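Local structure of response regulator receiver protein (Dyadobacter fermentans, 4XLT) at residues 17-22 and 115-120. The protein is a receiver-domain protein of the CheY type that probably takes up a phosphoryl group on an aspartate to relay two-component signals. Residues are numbered along the deposited sequence; the frame is centred on the assembly and turned at random.
Sequences FTQEKL and KPLEIP
Gln19 points the O-N end of its carboxamide at the CB methylene of Leu117, bringing helix 13-25 of this CheY-like receiver domain up to the turn that leads from strand 109-114 of the five-stranded parallel sheet into helix 119-129. The turn starts with the Lys115-Pro116 cis peptide, and Glu118 takes the N-cap position of the following helix.

The amide contact is polar against apolar. In the conformer described, one of two modelled for Gln19, its OE1 approaches Leu117 CB to 3.2 Å and Leu117 CD2 to 3.3 Å, while NE2 of Gln19 lies 3.3 Å from the same CB; the methylene thus sits between OE1 and NE2, somewhat above the amide plane. The two side chains run at about a right angle to each other. Gln19 first extends away from its backbone N (chi1 -169°), then bends at chi2 (65°), and this carries its amide to the turn. The short approaches are tentative, as is the lack of a hydrogen-bonding partner for the buried OE1.

At the start of the 115-120 segment, Lys115 forms salt bridges with Asp10, Asp15 and Asp60, the last being the predicted phosphorylation site, unmodified here. As in other CheY-like receivers, where the lysine before the cis proline contacts the phosphoryl group, Lys115 probably does the same once Asp60 is phosphorylated.

One helical turn on from Gln19, Leu22 and Ile119 both direct their CB atoms across the gap, and Ile119 also touches Ser26. The side chains meet loosely, Leu22 CB to Ile119 CD1 at 4.3 Å, and the CD1 methyl of Ile119 rests nearer the backbone O of Leu22, at 3.6 Å.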
loop_
_atom_site.group_PDB
_atom_site.type_symbol
_atom_site.label_atom_id
_atom_site.label_comp_id
_atom_site.label_asym_id
_atom_site.label_seq_id
_atom_site.Cartn_x
_atom_site.Cartn_y
_atom_site.Cartn_z
ATOM N N PHE A 17 10.054 -25.244 -15.030
ATOM C CA PHE A 17 9.306 -25.678 -16.206
ATOM C C PHE A 17 8.152 -26.610 -15.847
ATOM O O PHE A 17 7.092 -26.557 -16.470
ATOM C CB PHE A 17 10.238 -26.360 -17.207
ATOM C CG PHE A 17 11.087 -25.400 -17.987
ATOM C CD1 PHE A 17 10.620 -24.849 -19.169
ATOM C CD2 PHE A 17 12.346 -25.041 -17.536
ATOM C CE1 PHE A 17 11.396 -23.961 -19.891
ATOM C CE2 PHE A 17 13.126 -24.152 -18.253
ATOM C CZ PHE A 17 12.651 -23.612 -19.431
ATOM N N THR A 18 8.361 -27.457 -14.843
ATOM C CA THR A 18 7.318 -28.370 -14.387
ATOM C C THR A 18 6.110 -27.602 -13.864
ATOM O O THR A 18 4.970 -27.904 -14.221
ATOM C CB THR A 18 7.830 -29.310 -13.280
ATOM O OG1 THR A 18 8.889 -30.127 -13.798
ATOM C CG2 THR A 18 6.708 -30.206 -12.779
ATOM N N GLN A 19 6.371 -26.610 -13.021
ATOM C CA GLN A 19 5.316 -25.776 -12.458
ATOM C C GLN A 19 4.576 -25.029 -13.558
ATOM O O GLN A 19 3.347 -24.930 -13.540
ATOM C CB GLN A 19 5.893 -24.785 -11.448
ATOM C CG GLN A 19 4.841 -24.071 -10.623
ATOM C CD GLN A 19 4.068 -25.022 -9.732
ATOM O OE1 GLN A 19 2.933 -25.391 -10.034
ATOM N NE2 GLN A 19 4.683 -25.429 -8.629
ATOM N N GLU A 20 5.337 -24.508 -14.516
ATOM C CA GLU A 20 4.769 -23.795 -15.656
ATOM C C GLU A 20 3.810 -24.697 -16.419
ATOM O O GLU A 20 2.721 -24.278 -16.811
ATOM C CB GLU A 20 5.874 -23.299 -16.591
ATOM C CG GLU A 20 5.363 -22.672 -17.881
ATOM C CD GLU A 20 6.484 -22.275 -18.826
ATOM O OE1 GLU A 20 7.612 -22.786 -18.668
ATOM O OE2 GLU A 20 6.236 -21.449 -19.731
ATOM N N LYS A 21 4.231 -25.943 -16.609
ATOM C CA LYS A 21 3.441 -26.952 -17.301
ATOM C C LYS A 21 2.099 -27.190 -16.611
ATOM O O LYS A 21 1.055 -27.201 -17.261
ATOM C CB LYS A 21 4.229 -28.261 -17.387
ATOM C CG LYS A 21 3.557 -29.368 -18.177
ATOM C CD LYS A 21 4.283 -30.691 -17.969
ATOM C CE LYS A 21 5.782 -30.544 -18.202
ATOM N NZ LYS A 21 6.530 -31.793 -17.882
ATOM N N LEU A 22 2.135 -27.369 -15.294
ATOM C CA LEU A 22 0.926 -27.659 -14.524
ATOM C C LEU A 22 -0.069 -26.499 -14.546
ATOM O O LEU A 22 -1.271 -26.710 -14.694
ATOM C CB LEU A 22 1.285 -28.008 -13.078
ATOM C CG LEU A 22 2.216 -29.207 -12.871
ATOM C CD1 LEU A 22 2.334 -29.548 -11.392
ATOM C CD2 LEU A 22 1.746 -30.415 -13.668
ATOM N N LYS A 115 5.480 -27.554 -1.927
ATOM C CA LYS A 115 5.756 -28.192 -3.212
ATOM C C LYS A 115 5.444 -29.684 -3.136
ATOM O O LYS A 115 5.755 -30.332 -2.137
ATOM C CB LYS A 115 7.213 -27.990 -3.627
ATOM C CG LYS A 115 7.533 -26.627 -4.212
ATOM C CD LYS A 115 8.957 -26.616 -4.744
ATOM C CE LYS A 115 9.295 -25.315 -5.449
ATOM N NZ LYS A 115 10.661 -25.379 -6.040
ATOM N N PRO A 116 4.830 -30.238 -4.194
ATOM C CA PRO A 116 4.425 -29.528 -5.412
ATOM C C PRO A 116 3.157 -28.706 -5.206
ATOM O O PRO A 116 2.424 -28.934 -4.245
ATOM C CB PRO A 116 4.182 -30.663 -6.407
ATOM C CG PRO A 116 3.727 -31.795 -5.551
ATOM C CD PRO A 116 4.507 -31.675 -4.265
ATOM N N LEU A 117 2.912 -27.759 -6.102
ATOM C CA LEU A 117 1.772 -26.860 -5.977
ATOM C C LEU A 117 0.436 -27.585 -6.132
ATOM O O LEU A 117 0.225 -28.315 -7.102
ATOM C CB LEU A 117 1.877 -25.745 -7.015
ATOM C CG LEU A 117 0.949 -24.551 -6.827
ATOM C CD1 LEU A 117 1.252 -23.868 -5.507
ATOM C CD2 LEU A 117 1.107 -23.585 -7.986
ATOM N N GLU A 118 -0.459 -27.385 -5.170
ATOM C CA GLU A 118 -1.811 -27.927 -5.270
ATOM C C GLU A 118 -2.721 -26.931 -5.978
ATOM O O GLU A 118 -3.143 -25.936 -5.388
ATOM C CB GLU A 118 -2.378 -28.273 -3.890
ATOM C CG GLU A 118 -1.794 -29.529 -3.255
ATOM C CD GLU A 118 -0.478 -29.275 -2.547
ATOM O OE1 GLU A 118 -0.162 -28.095 -2.279
ATOM O OE2 GLU A 118 0.239 -30.256 -2.255
ATOM N N ILE A 119 -3.011 -27.205 -7.244
ATOM C CA ILE A 119 -3.833 -26.315 -8.061
ATOM C C ILE A 119 -5.213 -26.006 -7.455
ATOM O O ILE A 119 -5.616 -24.842 -7.436
ATOM C CB ILE A 119 -4.019 -26.889 -9.484
ATOM C CG1 ILE A 119 -2.655 -27.120 -10.140
ATOM C CG2 ILE A 119 -4.869 -25.956 -10.335
ATOM C CD1 ILE A 119 -2.731 -27.720 -11.527
ATOM N N PRO A 120 -5.942 -27.027 -6.954
ATOM C CA PRO A 120 -7.237 -26.647 -6.369
ATOM C C PRO A 120 -7.089 -25.774 -5.125
ATOM O O PRO A 120 -7.943 -24.927 -4.861
ATOM C CB PRO A 120 -7.876 -27.999 -6.019
ATOM C CG PRO A 120 -6.735 -28.943 -5.896
ATOM C CD PRO A 120 -5.735 -28.487 -6.913
#